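PDB 5DJS: tetratricopeptide TPR_2 repeat protein from Thermobaculum terrenum, which is of unknown function but joins tetratricopeptide repeats to a GT-B fold of glycosyltransferase family 41, here modelled with uridine-5'-diphosphate. Local coordinates for residues Leu224-Leu229 / Phe256-Ala261; Pro183-His188 / Val195-Asn200; Val302-Phe307 / Glu509-Arg514. The protein carries 1 engineered substitution. All blocks are in the same frame, centred on the assembly; numbering follows the deposited sequence.

Interaction 1 of 3, residues Leu224-Leu229 / Phe256-Ala261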
ATOM      1  N   LEU A 224       8.016  21.732  -0.682  1.00 53.38           N
ATOM      2  CA  LEU A 224       7.762  22.494  -1.914  1.00 51.27           C
ATOM      3  C   LEU A 224       6.287  22.435  -2.305  1.00 49.75           C
ATOM      4  O   LEU A 224       5.605  21.465  -1.980  1.00 47.03           O
ATOM      5  CB  LEU A 224       8.619  21.961  -3.068  1.00 49.30           C
ATOM      6  CG  LEU A 224      10.126  21.799  -2.837  1.00 47.56           C
ATOM      7  CD1 LEU A 224      10.774  21.290  -4.114  1.00 48.39           C
ATOM      8  CD2 LEU A 224      10.807  23.079  -2.378  1.00 46.62           C
ATOM      9  N   THR A 225       5.803  23.472  -2.997  1.00 49.44           N
ATOM     10  CA  THR A 225       4.451  23.450  -3.587  1.00 50.29           C
ATOM     11  C   THR A 225       4.490  22.597  -4.855  1.00 52.15           C
ATOM     12  O   THR A 225       5.570  22.266  -5.364  1.00 53.36           O
ATOM     13  CB  THR A 225       3.871  24.861  -3.919  1.00 48.91           C
ATOM     14  OG1 THR A 225       4.501  25.413  -5.081  1.00 49.72           O
ATOM     15  CG2 THR A 225       4.009  25.833  -2.735  1.00 47.67           C
ATOM     16  N   ASP A 226       3.322  22.224  -5.358  1.00 52.37           N
ATOM     17  CA  ASP A 226       3.264  21.436  -6.590  1.00 51.78           C
ATOM     18  C   ASP A 226       3.810  22.202  -7.782  1.00 53.32           C
ATOM     19  O   ASP A 226       4.400  21.598  -8.666  1.00 54.87           O
ATOM     20  CB  ASP A 226       1.844  20.957  -6.871  1.00 52.23           C
ATOM     21  CG  ASP A 226       1.391  19.888  -5.896  1.00 52.35           C
ATOM     22  OD1 ASP A 226       2.222  19.045  -5.504  1.00 49.75           O
ATOM     23  OD2 ASP A 226       0.201  19.885  -5.522  1.00 54.95           O
ATOM     24  N   ALA A 227       3.617  23.524  -7.805  1.00 56.46           N
ATOM     25  CA  ALA A 227       4.206  24.378  -8.848  1.00 54.50           C
ATOM     26  C   ALA A 227       5.743  24.407  -8.750  1.00 53.95           C
ATOM     27  O   ALA A 227       6.424  24.279  -9.762  1.00 54.50           O
ATOM     28  CB  ALA A 227       3.629  25.792  -8.783  1.00 52.91           C
ATOM     29  N   GLU A 228       6.266  24.586  -7.533  1.00 52.48           N
ATOM     30  CA  GLU A 228       7.715  24.520  -7.255  1.00 51.13           C
ATOM     31  C   GLU A 228       8.339  23.178  -7.659  1.00 51.23           C
ATOM     32  O   GLU A 228       9.452  23.138  -8.180  1.00 49.85           O
ATOM     33  CB  GLU A 228       8.006  24.776  -5.764  1.00 49.67           C
ATOM     34  CG  GLU A 228       7.831  26.222  -5.322  1.00 50.26           C
ATOM     35  CD  GLU A 228       8.035  26.421  -3.827  1.00 50.98           C
ATOM     36  OE1 GLU A 228       7.690  25.527  -3.033  1.00 51.00           O
ATOM     37  OE2 GLU A 228       8.528  27.492  -3.433  1.00 54.90           O
ATOM     38  N   LEU A 229       7.629  22.079  -7.403  1.00 51.89           N
ATOM     39  CA  LEU A 229       8.120  20.762  -7.791  1.00 50.97           C
ATOM     40  C   LEU A 229       8.157  20.606  -9.301  1.00 51.68           C
ATOM     41  O   LEU A 229       9.091  20.009  -9.831  1.00 52.00           O
ATOM     42  CB  LEU A 229       7.272  19.643  -7.188  1.00 51.14           C
ATOM     43  CG  LEU A 229       7.695  18.210  -7.565  1.00 48.55           C
ATOM     44  CD1 LEU A 229       9.120  17.924  -7.127  1.00 45.55           C
ATOM     45  CD2 LEU A 229       6.735  17.216  -6.948  1.00 49.29           C
ATOM     46  N   PHE A 256       2.216  15.850 -11.135  1.00 45.52           N
ATOM     47  CA  PHE A 256       2.008  15.023 -12.350  1.00 46.28           C
ATOM     48  C   PHE A 256       0.915  15.586 -13.246  1.00 46.91           C
ATOM     49  O   PHE A 256       0.986  15.476 -14.458  1.00 51.22           O
ATOM     50  CB  PHE A 256       1.634  13.569 -12.007  1.00 45.24           C
ATOM     51  CG  PHE A 256       2.808  12.704 -11.645  1.00 45.00           C
ATOM     52  CD1 PHE A 256       3.390  12.785 -10.379  1.00 44.00           C
ATOM     53  CD2 PHE A 256       3.334  11.812 -12.565  1.00 44.30           C
ATOM     54  CE1 PHE A 256       4.469  11.999 -10.038  1.00 43.82           C
ATOM     55  CE2 PHE A 256       4.419  11.020 -12.231  1.00 43.64           C
ATOM     56  CZ  PHE A 256       4.983  11.112 -10.964  1.00 44.23           C
ATOM     57  N   ALA A 257      -0.107  16.169 -12.636  1.00 48.50           N
ATOM     58  CA  ALA A 257      -1.244  16.706 -13.365  1.00 49.05           C
ATOM     59  C   ALA A 257      -0.839  17.745 -14.405  1.00 49.42           C
ATOM     60  O   ALA A 257      -1.483  17.847 -15.439  1.00 46.17           O
ATOM     61  CB  ALA A 257      -2.261  17.293 -12.393  1.00 48.09           C
ATOM     62  N   ARG A 258       0.237  18.488 -14.132  1.00 51.59           N
ATOM     63  CA  ARG A 258       0.729  19.545 -15.032  1.00 49.82           C
ATOM     64  C   ARG A 258       1.601  19.068 -16.209  1.00 47.28           C
ATOM     65  O   ARG A 258       1.983  19.886 -17.043  1.00 46.96           O
ATOM     66  CB  ARG A 258       1.475  20.606 -14.215  1.00 51.71           C
ATOM     67  CG  ARG A 258       0.568  21.709 -13.709  1.00 55.50           C
ATOM     68  CD  ARG A 258       1.171  22.433 -12.516  1.00 58.60           C
ATOM     69  NE  ARG A 258       0.548  21.952 -11.286  1.00 62.69           N
ATOM     70  CZ  ARG A 258       0.001  22.708 -10.332  1.00 64.65           C
ATOM     71  NH1 ARG A 258       0.010  24.043 -10.398  1.00 64.55           N
ATOM     72  NH2 ARG A 258      -0.548  22.111  -9.272  1.00 63.63           N
ATOM     73  N   ARG A 259       1.874  17.762 -16.294  1.00 45.53           N
ATOM     74  CA  ARG A 259       2.795  17.175 -17.285  1.00 45.28           C
ATOM     75  C   ARG A 259       4.200  17.795 -17.301  1.00 44.68           C
ATOM     76  O   ARG A 259       4.651  18.249 -18.345  1.00 48.40           O
ATOM     77  CB  ARG A 259       2.196  17.204 -18.706  1.00 44.05           C
ATOM     78  CG  ARG A 259       1.032  16.264 -18.892  1.00 45.05           C
ATOM     79  CD  ARG A 259       0.899  15.804 -20.326  1.00 46.34           C
ATOM     80  NE  ARG A 259       0.307  14.465 -20.377  1.00 49.68           N
ATOM     81  CZ  ARG A 259      -0.904  14.154 -20.845  1.00 52.16           C
ATOM     82  NH1 ARG A 259      -1.731  15.075 -21.344  1.00 54.68           N
ATOM     83  NH2 ARG A 259      -1.295  12.882 -20.828  1.00 54.96           N
ATOM     84  N   PRO A 260       4.909  17.800 -16.152  1.00 42.64           N
ATOM     85  CA  PRO A 260       6.297  18.300 -16.153  1.00 42.05           C
ATOM     86  C   PRO A 260       7.270  17.432 -16.955  1.00 42.46           C
ATOM     87  O   PRO A 260       8.357  17.903 -17.321  1.00 41.44           O
ATOM     88  CB  PRO A 260       6.669  18.311 -14.665  1.00 40.96           C
ATOM     89  CG  PRO A 260       5.732  17.340 -14.036  1.00 40.94           C
ATOM     90  CD  PRO A 260       4.452  17.494 -14.790  1.00 41.08           C
ATOM     91  N   ALA A 261       6.886  16.176 -17.196  1.00 40.95           N
ATOM     92  CA  ALA A 261       7.653  15.252 -18.015  1.00 39.71           C
ATOM     93  C   ALA A 261       6.767  14.695 -19.130  1.00 38.68           C
ATOM     94  O   ALA A 261       5.551  14.525 -18.933  1.00 37.35           O
ATOM     95  CB  ALA A 261       8.180  14.116 -17.157  1.00 40.52           C
TER
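The guanidinium of R258 lies against the first turn of helix 226-236, where it meets D226 and A227. Its NH2 comes within 3.6 Å of D226 CB, which sits oblique to the guanidinium plane. The backbone N of A227 sits over one face of the same group, and A227 CB stands 4.3 Å from R258 NH1. No salt bridge forms here: D226 OD2 stops 4.4 Å from R258 NH2, so any attraction between the two charges acts through space and is probably modest. The carboxylate has a firmer partner elsewhere, since its OD1 makes a salt bridge with R252 NH1. A bend at chi3 (-101°) turns the end of the R258 chain, and its NE donates to F254 O in the helix that R258 follows. That bond ties the guanidinium back to its own side of the contact and limits how far it can swing. R252, just before helix 253-257, also bonds through NH2 to L224 O, so this arginine holds both the backbone and the carboxylate at the start of helix 226-236. The helix start itself is well defined. E228 N donates to T225 OG1 at 3.1 Å, nearly straight at 172°, while T225 N returns a 2.8 Å bond to E228 OE1, meeting that oxygen on its anti side. This reciprocal pair is a capping box, with T225 as N-cap, set beside the loop that leaves helix 253-257.

Interaction 2 of 3, residues Pro183-His188 / Val195-Asn200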
ATOM      1  N   PRO A 183      16.148  -2.571  -5.034  1.00 55.82           N
ATOM      2  CA  PRO A 183      16.790  -3.355  -6.093  1.00 54.85           C
ATOM      3  C   PRO A 183      16.810  -2.646  -7.443  1.00 54.83           C
ATOM      4  O   PRO A 183      17.843  -2.663  -8.131  1.00 57.18           O
ATOM      5  CB  PRO A 183      15.931  -4.626  -6.177  1.00 56.38           C
ATOM      6  CG  PRO A 183      14.663  -4.306  -5.467  1.00 57.54           C
ATOM      7  CD  PRO A 183      15.038  -3.315  -4.410  1.00 56.76           C
ATOM      8  N   VAL A 184      15.685  -2.022  -7.801  1.00 50.42           N
ATOM      9  CA  VAL A 184      15.540  -1.326  -9.088  1.00 51.64           C
ATOM     10  C   VAL A 184      16.529  -0.163  -9.232  1.00 53.46           C
ATOM     11  O   VAL A 184      17.167  -0.015 -10.271  1.00 53.39           O
ATOM     12  CB  VAL A 184      14.084  -0.857  -9.320  1.00 49.96           C
ATOM     13  CG1 VAL A 184      13.964   0.078 -10.521  1.00 50.03           C
ATOM     14  CG2 VAL A 184      13.186  -2.064  -9.529  1.00 49.97           C
ATOM     15  N   ILE A 185      16.642   0.650  -8.188  1.00 55.13           N
ATOM     16  CA  ILE A 185      17.581   1.766  -8.168  1.00 55.26           C
ATOM     17  C   ILE A 185      19.031   1.288  -8.280  1.00 55.43           C
ATOM     18  O   ILE A 185      19.803   1.865  -9.045  1.00 60.14           O
ATOM     19  CB  ILE A 185      17.373   2.641  -6.905  1.00 56.52           C
ATOM     20  CG1 ILE A 185      16.196   3.571  -7.132  1.00 59.78           C
ATOM     21  CG2 ILE A 185      18.599   3.479  -6.583  1.00 59.06           C
ATOM     22  CD1 ILE A 185      15.845   4.409  -5.922  1.00 67.19           C
ATOM     23  N   GLU A 186      19.401   0.257  -7.515  1.00 53.70           N
ATOM     24  CA  GLU A 186      20.762  -0.303  -7.573  1.00 51.75           C
ATOM     25  C   GLU A 186      21.116  -0.825  -8.971  1.00 45.20           C
ATOM     26  O   GLU A 186      22.170  -0.514  -9.487  1.00 46.29           O
ATOM     27  CB  GLU A 186      20.957  -1.428  -6.544  1.00 54.34           C
ATOM     28  CG  GLU A 186      22.396  -1.940  -6.463  1.00 56.38           C
ATOM     29  CD  GLU A 186      22.601  -3.037  -5.437  1.00 56.37           C
ATOM     30  OE1 GLU A 186      23.575  -2.938  -4.654  1.00 56.09           O
ATOM     31  OE2 GLU A 186      21.801  -4.001  -5.423  1.00 54.06           O
ATOM     32  N   ALA A 187      20.224  -1.594  -9.575  1.00 41.34           N
ATOM     33  CA  ALA A 187      20.515  -2.301 -10.832  1.00 39.74           C
ATOM     34  C   ALA A 187      20.259  -1.511 -12.118  1.00 38.30           C
ATOM     35  O   ALA A 187      20.492  -2.031 -13.210  1.00 36.10           O
ATOM     36  CB  ALA A 187      19.725  -3.609 -10.876  1.00 40.44           C
ATOM     37  N   HIS A 188      19.767  -0.279 -12.013  1.00 39.05           N
ATOM     38  CA  HIS A 188      19.505   0.528 -13.210  1.00 39.58           C
ATOM     39  C   HIS A 188      20.784   0.701 -14.033  1.00 39.62           C
ATOM     40  O   HIS A 188      21.809   1.102 -13.500  1.00 38.84           O
ATOM     41  CB  HIS A 188      18.905   1.911 -12.860  1.00 39.51           C
ATOM     42  CG  HIS A 188      17.426   2.005 -13.067  1.00 37.85           C
ATOM     43  ND1 HIS A 188      16.805   1.558 -14.211  1.00 38.39           N
ATOM     44  CD2 HIS A 188      16.449   2.514 -12.285  1.00 37.17           C
ATOM     45  CE1 HIS A 188      15.506   1.770 -14.121  1.00 37.30           C
ATOM     46  NE2 HIS A 188      15.264   2.348 -12.960  1.00 37.74           N
ATOM     47  N   VAL A 195      19.139   8.218 -12.452  1.00 48.77           N
ATOM     48  CA  VAL A 195      18.122   8.052 -11.417  1.00 50.64           C
ATOM     49  C   VAL A 195      18.038   9.249 -10.459  1.00 49.78           C
ATOM     50  O   VAL A 195      18.950   9.492  -9.652  1.00 46.29           O
ATOM     51  CB  VAL A 195      18.341   6.732 -10.635  1.00 51.75           C
ATOM     52  CG1 VAL A 195      17.302   6.572  -9.534  1.00 52.50           C
ATOM     53  CG2 VAL A 195      18.270   5.530 -11.575  1.00 50.44           C
ATOM     54  N   TYR A 196      16.918   9.969 -10.573  1.00 48.20           N
ATOM     55  CA  TYR A 196      16.516  11.028  -9.652  1.00 48.25           C
ATOM     56  C   TYR A 196      15.445  10.453  -8.734  1.00 46.08           C
ATOM     57  O   TYR A 196      14.546   9.749  -9.191  1.00 44.82           O
ATOM     58  CB  TYR A 196      15.925  12.215 -10.430  1.00 50.28           C
ATOM     59  CG  TYR A 196      16.931  13.035 -11.229  1.00 52.67           C
ATOM     60  CD1 TYR A 196      17.603  12.488 -12.325  1.00 53.32           C
ATOM     61  CD2 TYR A 196      17.198  14.367 -10.900  1.00 54.09           C
ATOM     62  CE1 TYR A 196      18.518  13.230 -13.055  1.00 52.50           C
ATOM     63  CE2 TYR A 196      18.116  15.115 -11.628  1.00 54.71           C
ATOM     64  CZ  TYR A 196      18.774  14.539 -12.705  1.00 53.71           C
ATOM     65  OH  TYR A 196      19.690  15.256 -13.444  1.00 54.70           O
ATOM     66  N   CYS A 197      15.532  10.739  -7.444  1.00 46.66           N
ATOM     67  CA  CYS A 197      14.467  10.372  -6.495  1.00 46.88           C
ATOM     68  C   CYS A 197      13.892  11.642  -5.911  1.00 47.64           C
ATOM     69  O   CYS A 197      14.630  12.557  -5.619  1.00 43.73           O
ATOM     70  CB  CYS A 197      15.006   9.483  -5.387  1.00 46.36           C
ATOM     71  SG  CYS A 197      15.165   7.769  -5.909  1.00 51.09           S
ATOM     72  N   TYR A 198      12.576  11.708  -5.755  1.00 46.72           N
ATOM     73  CA  TYR A 198      11.943  12.835  -5.096  1.00 42.75           C
ATOM     74  C   TYR A 198      11.185  12.297  -3.874  1.00 41.14           C
ATOM     75  O   TYR A 198      10.114  11.683  -4.010  1.00 38.23           O
ATOM     76  CB  TYR A 198      11.039  13.531  -6.092  1.00 43.65           C
ATOM     77  CG  TYR A 198      11.778  14.086  -7.301  1.00 43.07           C
ATOM     78  CD1 TYR A 198      12.322  15.376  -7.300  1.00 42.92           C
ATOM     79  CD2 TYR A 198      11.921  13.325  -8.458  1.00 42.95           C
ATOM     80  CE1 TYR A 198      12.991  15.877  -8.413  1.00 41.67           C
ATOM     81  CE2 TYR A 198      12.581  13.819  -9.579  1.00 39.85           C
ATOM     82  CZ  TYR A 198      13.116  15.092  -9.554  1.00 40.22           C
ATOM     83  OH  TYR A 198      13.768  15.578 -10.667  1.00 38.04           O
ATOM     84  N   SER A 199      11.773  12.503  -2.691  1.00 40.62           N
ATOM     85  CA  SER A 199      11.213  12.030  -1.400  1.00 37.63           C
ATOM     86  C   SER A 199      10.186  13.013  -0.864  1.00 36.54           C
ATOM     87  O   SER A 199      10.528  14.133  -0.467  1.00 35.55           O
ATOM     88  CB  SER A 199      12.329  11.847  -0.355  1.00 38.21           C
ATOM     89  OG  SER A 199      11.824  11.527   0.942  1.00 36.35           O
ATOM     90  N   ASN A 200       8.937  12.574  -0.809  1.00 38.51           N
ATOM     91  CA  ASN A 200       7.818  13.423  -0.373  1.00 42.06           C
ATOM     92  C   ASN A 200       7.371  13.229   1.101  1.00 44.58           C
ATOM     93  O   ASN A 200       6.195  13.444   1.443  1.00 45.75           O
ATOM     94  CB  ASN A 200       6.631  13.208  -1.327  1.00 40.66           C
ATOM     95  CG  ASN A 200       5.538  14.250  -1.167  1.00 39.40           C
ATOM     96  OD1 ASN A 200       4.378  13.983  -1.458  1.00 39.97           O
ATOM     97  ND2 ASN A 200       5.903  15.439  -0.707  1.00 37.97           N
TER
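I185 of helix 176-187, and H188 a turn later in the chain, pack on V195 and C197 of strand 193-199 in a buried, mainly apolar contact inside a beta-alpha-beta unit. The unit runs from strand 163-169 through the helix to strand 193-199, an outermost strand of its parallel sheet, and here the helix lies on that strand. I185 reaches two strand residues. Its CG1 lies beside the backbone N (chi1 -80°), and the extended second torsion then carries CD1 out toward the strand. Along this branch CG1 meets V195 CG1 at 4.0 Å, and the terminal CD1 reaches C197 SG at 3.4 Å. V195 and C197, two residues apart, put their side chains on the same side of the strand, so one isoleucine branch spans both. V195 divides its methyls between two partners: CG1 goes to the isoleucine and CG2 to H188. That second methyl meets the imidazole obliquely, 3.6 Å from H188 CD2 and 3.9 Å from H188 CB, the two side chains crossing at about a right angle. The imidazole nitrogens are engaged elsewhere, ND1 with E509 OE2 and NE2 with Y167 OH, and these two bonds would fix the rotation of the ring and so the position of CD2 against the valine. Across helix and strand, then, the hold comes from shape and burial of methyls, sulfur and ring carbons, while the polar atoms of the histidine spend their bonding on the surrounding fold.

Interaction 3 of 3, residues Val302-Phe307 / Glu509-Arg514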
ATOM      1  N   VAL A 302       0.717  -1.375 -19.260  1.00 44.59           N
ATOM      2  CA  VAL A 302       1.951  -1.967 -19.761  1.00 43.05           C
ATOM      3  C   VAL A 302       2.082  -3.319 -19.072  1.00 42.02           C
ATOM      4  O   VAL A 302       2.531  -3.398 -17.928  1.00 40.87           O
ATOM      5  CB  VAL A 302       3.167  -1.060 -19.454  1.00 43.41           C
ATOM      6  CG1 VAL A 302       4.486  -1.732 -19.806  1.00 43.66           C
ATOM      7  CG2 VAL A 302       3.046   0.259 -20.194  1.00 43.06           C
ATOM      8  N   ARG A 303       1.672  -4.374 -19.770  1.00 41.66           N
ATOM      9  CA  ARG A 303       1.668  -5.720 -19.206  1.00 42.20           C
ATOM     10  C   ARG A 303       3.017  -6.414 -19.416  1.00 42.56           C
ATOM     11  O   ARG A 303       3.210  -7.127 -20.407  1.00 43.73           O
ATOM     12  CB  ARG A 303       0.556  -6.556 -19.841  1.00 41.77           C
ATOM     13  CG  ARG A 303      -0.850  -5.996 -19.705  1.00 42.55           C
ATOM     14  CD  ARG A 303      -1.805  -6.735 -20.636  1.00 42.94           C
ATOM     15  NE  ARG A 303      -3.192  -6.706 -20.157  1.00 45.35           N
ATOM     16  CZ  ARG A 303      -4.053  -5.701 -20.328  1.00 46.14           C
ATOM     17  NH1 ARG A 303      -3.706  -4.583 -20.969  1.00 46.82           N
ATOM     18  NH2 ARG A 303      -5.288  -5.814 -19.853  1.00 45.30           N
ATOM     19  N   LEU A 304       3.944  -6.225 -18.477  1.00 41.57           N
ATOM     20  CA  LEU A 304       5.231  -6.931 -18.516  1.00 42.32           C
ATOM     21  C   LEU A 304       5.025  -8.460 -18.592  1.00 45.10           C
ATOM     22  O   LEU A 304       4.084  -9.001 -17.998  1.00 44.96           O
ATOM     23  CB  LEU A 304       6.070  -6.626 -17.269  1.00 41.40           C
ATOM     24  CG  LEU A 304       6.516  -5.197 -16.977  1.00 40.70           C
ATOM     25  CD1 LEU A 304       7.212  -5.153 -15.623  1.00 41.74           C
ATOM     26  CD2 LEU A 304       7.417  -4.659 -18.069  1.00 40.27           C
ATOM     27  N   SER A 305       5.934  -9.146 -19.292  1.00 46.11           N
ATOM     28  CA  SER A 305       5.875 -10.613 -19.472  1.00 44.26           C
ATOM     29  C   SER A 305       6.573 -11.398 -18.341  1.00 43.06           C
ATOM     30  O   SER A 305       6.969 -12.540 -18.523  1.00 42.61           O
ATOM     31  CB  SER A 305       6.495 -10.961 -20.820  1.00 43.62           C
ATOM     32  OG  SER A 305       7.810 -10.434 -20.869  1.00 44.11           O
ATOM     33  N   ARG A 306       6.744 -10.754 -17.191  1.00 43.03           N
ATOM     34  CA  ARG A 306       7.138 -11.377 -15.935  1.00 42.73           C
ATOM     35  C   ARG A 306       6.249 -10.749 -14.831  1.00 43.97           C
ATOM     36  O   ARG A 306       5.388  -9.919 -15.123  1.00 41.76           O
ATOM     37  CB  ARG A 306       8.609 -11.069 -15.648  1.00 42.13           C
ATOM     38  CG  ARG A 306       8.883  -9.585 -15.471  1.00 41.72           C
ATOM     39  CD  ARG A 306      10.282  -9.248 -15.021  1.00 43.54           C
ATOM     40  NE  ARG A 306      10.845 -10.080 -13.951  1.00 45.37           N
ATOM     41  CZ  ARG A 306      10.436 -10.145 -12.688  1.00 46.44           C
ATOM     42  NH1 ARG A 306       9.384  -9.473 -12.254  1.00 52.47           N
ATOM     43  NH2 ARG A 306      11.087 -10.917 -11.837  1.00 47.04           N
ATOM     44  N   PHE A 307       6.502 -11.102 -13.573  1.00 44.20           N
ATOM     45  CA  PHE A 307       5.818 -10.491 -12.432  1.00 45.56           C
ATOM     46  C   PHE A 307       6.142  -8.996 -12.366  1.00 48.65           C
ATOM     47  O   PHE A 307       7.266  -8.598 -12.662  1.00 50.75           O
ATOM     48  CB  PHE A 307       6.231 -11.201 -11.131  1.00 43.93           C
ATOM     49  CG  PHE A 307       5.471 -10.756  -9.909  1.00 43.96           C
ATOM     50  CD1 PHE A 307       4.078 -10.832  -9.867  1.00 42.65           C
ATOM     51  CD2 PHE A 307       6.148 -10.283  -8.780  1.00 43.22           C
ATOM     52  CE1 PHE A 307       3.382 -10.435  -8.740  1.00 42.07           C
ATOM     53  CE2 PHE A 307       5.452  -9.886  -7.648  1.00 41.57           C
ATOM     54  CZ  PHE A 307       4.066  -9.967  -7.626  1.00 41.29           C
ATOM     55  N   GLU A 509      13.159  -1.357 -17.715  1.00 47.19           N
ATOM     56  CA  GLU A 509      13.924  -0.511 -18.646  1.00 47.62           C
ATOM     57  C   GLU A 509      13.519  -0.713 -20.104  1.00 49.98           C
ATOM     58  O   GLU A 509      13.442   0.246 -20.861  1.00 54.71           O
ATOM     59  CB  GLU A 509      15.415  -0.784 -18.492  1.00 45.94           C
ATOM     60  CG  GLU A 509      16.016  -0.179 -17.233  1.00 44.37           C
ATOM     61  CD  GLU A 509      17.436  -0.655 -16.970  1.00 44.04           C
ATOM     62  OE1 GLU A 509      17.922  -1.565 -17.681  1.00 45.17           O
ATOM     63  OE2 GLU A 509      18.080  -0.115 -16.047  1.00 40.63           O
ATOM     64  N   ASP A 510      13.259  -1.959 -20.489  1.00 53.58           N
ATOM     65  CA  ASP A 510      12.716  -2.261 -21.816  1.00 54.69           C
ATOM     66  C   ASP A 510      11.360  -1.559 -22.020  1.00 51.75           C
ATOM     67  O   ASP A 510      11.099  -1.038 -23.099  1.00 50.73           O
ATOM     68  CB  ASP A 510      12.563  -3.778 -22.026  1.00 58.24           C
ATOM     69  CG  ASP A 510      12.837  -4.194 -23.448  1.00 63.22           C
ATOM     70  OD1 ASP A 510      14.035  -4.220 -23.810  1.00 69.55           O
ATOM     71  OD2 ASP A 510      11.869  -4.492 -24.192  1.00 63.05           O
ATOM     72  N   ALA A 511      10.517  -1.551 -20.981  1.00 49.51           N
ATOM     73  CA  ALA A 511       9.220  -0.849 -21.018  1.00 47.31           C
ATOM     74  C   ALA A 511       9.356   0.679 -21.047  1.00 47.06           C
ATOM     75  O   ALA A 511       8.684   1.336 -21.851  1.00 48.15           O
ATOM     76  CB  ALA A 511       8.338  -1.276 -19.857  1.00 45.50           C
ATOM     77  N   TYR A 512      10.212   1.238 -20.182  1.00 44.01           N
ATOM     78  CA  TYR A 512      10.551   2.678 -20.227  1.00 41.63           C
ATOM     79  C   TYR A 512      11.052   3.126 -21.609  1.00 43.59           C
ATOM     80  O   TYR A 512      10.701   4.204 -22.083  1.00 47.74           O
ATOM     81  CB  TYR A 512      11.642   3.040 -19.204  1.00 39.25           C
ATOM     82  CG  TYR A 512      11.278   2.991 -17.727  1.00 37.64           C
ATOM     83  CD1 TYR A 512       9.949   3.096 -17.274  1.00 36.55           C
ATOM     84  CD2 TYR A 512      12.288   2.878 -16.766  1.00 35.25           C
ATOM     85  CE1 TYR A 512       9.649   3.054 -15.916  1.00 35.85           C
ATOM     86  CE2 TYR A 512      12.000   2.843 -15.411  1.00 36.13           C
ATOM     87  CZ  TYR A 512      10.684   2.934 -14.984  1.00 36.56           C
ATOM     88  OH  TYR A 512      10.416   2.893 -13.632  1.00 33.73           O
ATOM     89  N   ARG A 513      11.889   2.307 -22.237  1.00 45.74           N
ATOM     90  CA  ARG A 513      12.437   2.622 -23.553  1.00 47.06           C
ATOM     91  C   ARG A 513      11.341   2.684 -24.619  1.00 47.01           C
ATOM     92  O   ARG A 513      11.358   3.557 -25.478  1.00 46.23           O
ATOM     93  CB  ARG A 513      13.519   1.595 -23.943  1.00 46.02           C
ATOM     94  CG  ARG A 513      14.296   1.906 -25.227  1.00 45.25           C
ATOM     95  CD  ARG A 513      15.016   3.254 -25.210  1.00 44.68           C
ATOM     96  NE  ARG A 513      15.947   3.413 -24.086  1.00 42.53           N
ATOM     97  CZ  ARG A 513      16.749   4.462 -23.910  1.00 41.85           C
ATOM     98  NH1 ARG A 513      16.761   5.476 -24.780  1.00 41.15           N
ATOM     99  NH2 ARG A 513      17.553   4.507 -22.846  1.00 43.58           N
ATOM    100  N   ARG A 514      10.393   1.759 -24.554  1.00 49.55           N
ATOM    101  CA  ARG A 514       9.332   1.688 -25.550  1.00 55.11           C
ATOM    102  C   ARG A 514       8.283   2.780 -25.332  1.00 54.71           C
ATOM    103  O   ARG A 514       7.652   3.225 -26.286  1.00 50.40           O
ATOM    104  CB  ARG A 514       8.736   0.277 -25.591  1.00 62.71           C
ATOM    105  CG  ARG A 514       9.704  -0.716 -26.247  1.00 75.91           C
ATOM    106  CD  ARG A 514       9.548  -2.167 -25.798  1.00 83.55           C
ATOM    107  NE  ARG A 514       8.147  -2.567 -25.720  1.00 90.07           N
ATOM    108  CZ  ARG A 514       7.356  -2.833 -26.763  1.00100.04           C
ATOM    109  NH1 ARG A 514       7.803  -2.755 -28.021  1.00102.22           N
ATOM    110  NH2 ARG A 514       6.088  -3.181 -26.544  1.00105.57           N
TER
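L304 and V302 close on the single methyl of A511, strand 300-304 meeting helix 479-521. Starting at the base of the leucine, L304 CB lies 6.4 Å from A511 CB, too far to touch. The first torsion (chi1 -62°) sets CG beside the backbone N, and this shortens the gap to 5.2 Å between L304 CG and A511 CB. At the fork the branches part. CD2 completes the approach, 3.9 Å from A511 CB, whereas CD1 remains 5.9 Å from that same methyl. Beyond the two segments the leucine side chain also packs on V283. A second methyl arrives from V302, two residues earlier: its CG1, anti to the backbone N (chi1 173°), is likewise 3.9 Å from A511 CB. The two strand methyls, V302 CG1 and L304 CD2, are themselves 4.5 Å apart, so the alanine carbon touches both at once. Only carbon atoms meet across the contact, and the short alanine side chain is consistent with the close approach of the helix backbone, the CA atoms of V302 and A511 being 7.5 Å apart. Strand 300-304 is an outermost strand of its parallel sheet; its inner neighbour is strand 281-285, to which V302 is joined by backbone bonds with L282 and G284. The long helix 479-521 covers it here, M515 touching V302 one turn beyond A511 and F504 reaching L304 from earlier in the helix.

In the fold
Interactions 2 and 3 are buried and built from apolar side chains; interaction 1 is a surface contact dominated by an arginine and a helix start. The contact residues of 195-200 and 302-307 lie on the two outermost strands of one parallel sheet, while interaction 1 joins the start of one helix to the loop after another in the same region. The contacts are chained together. L229 of interaction 1 packs on Y198 of interaction 2, CD1 to CD1 at 4.1 Å. Interaction 2 reaches interaction 3 where H188 packs on Y512 and probably hydrogen-bonds to E509, both on helix 479-521. Interactions 1 and 3 do not touch, their nearest atoms being about 10 Å apart.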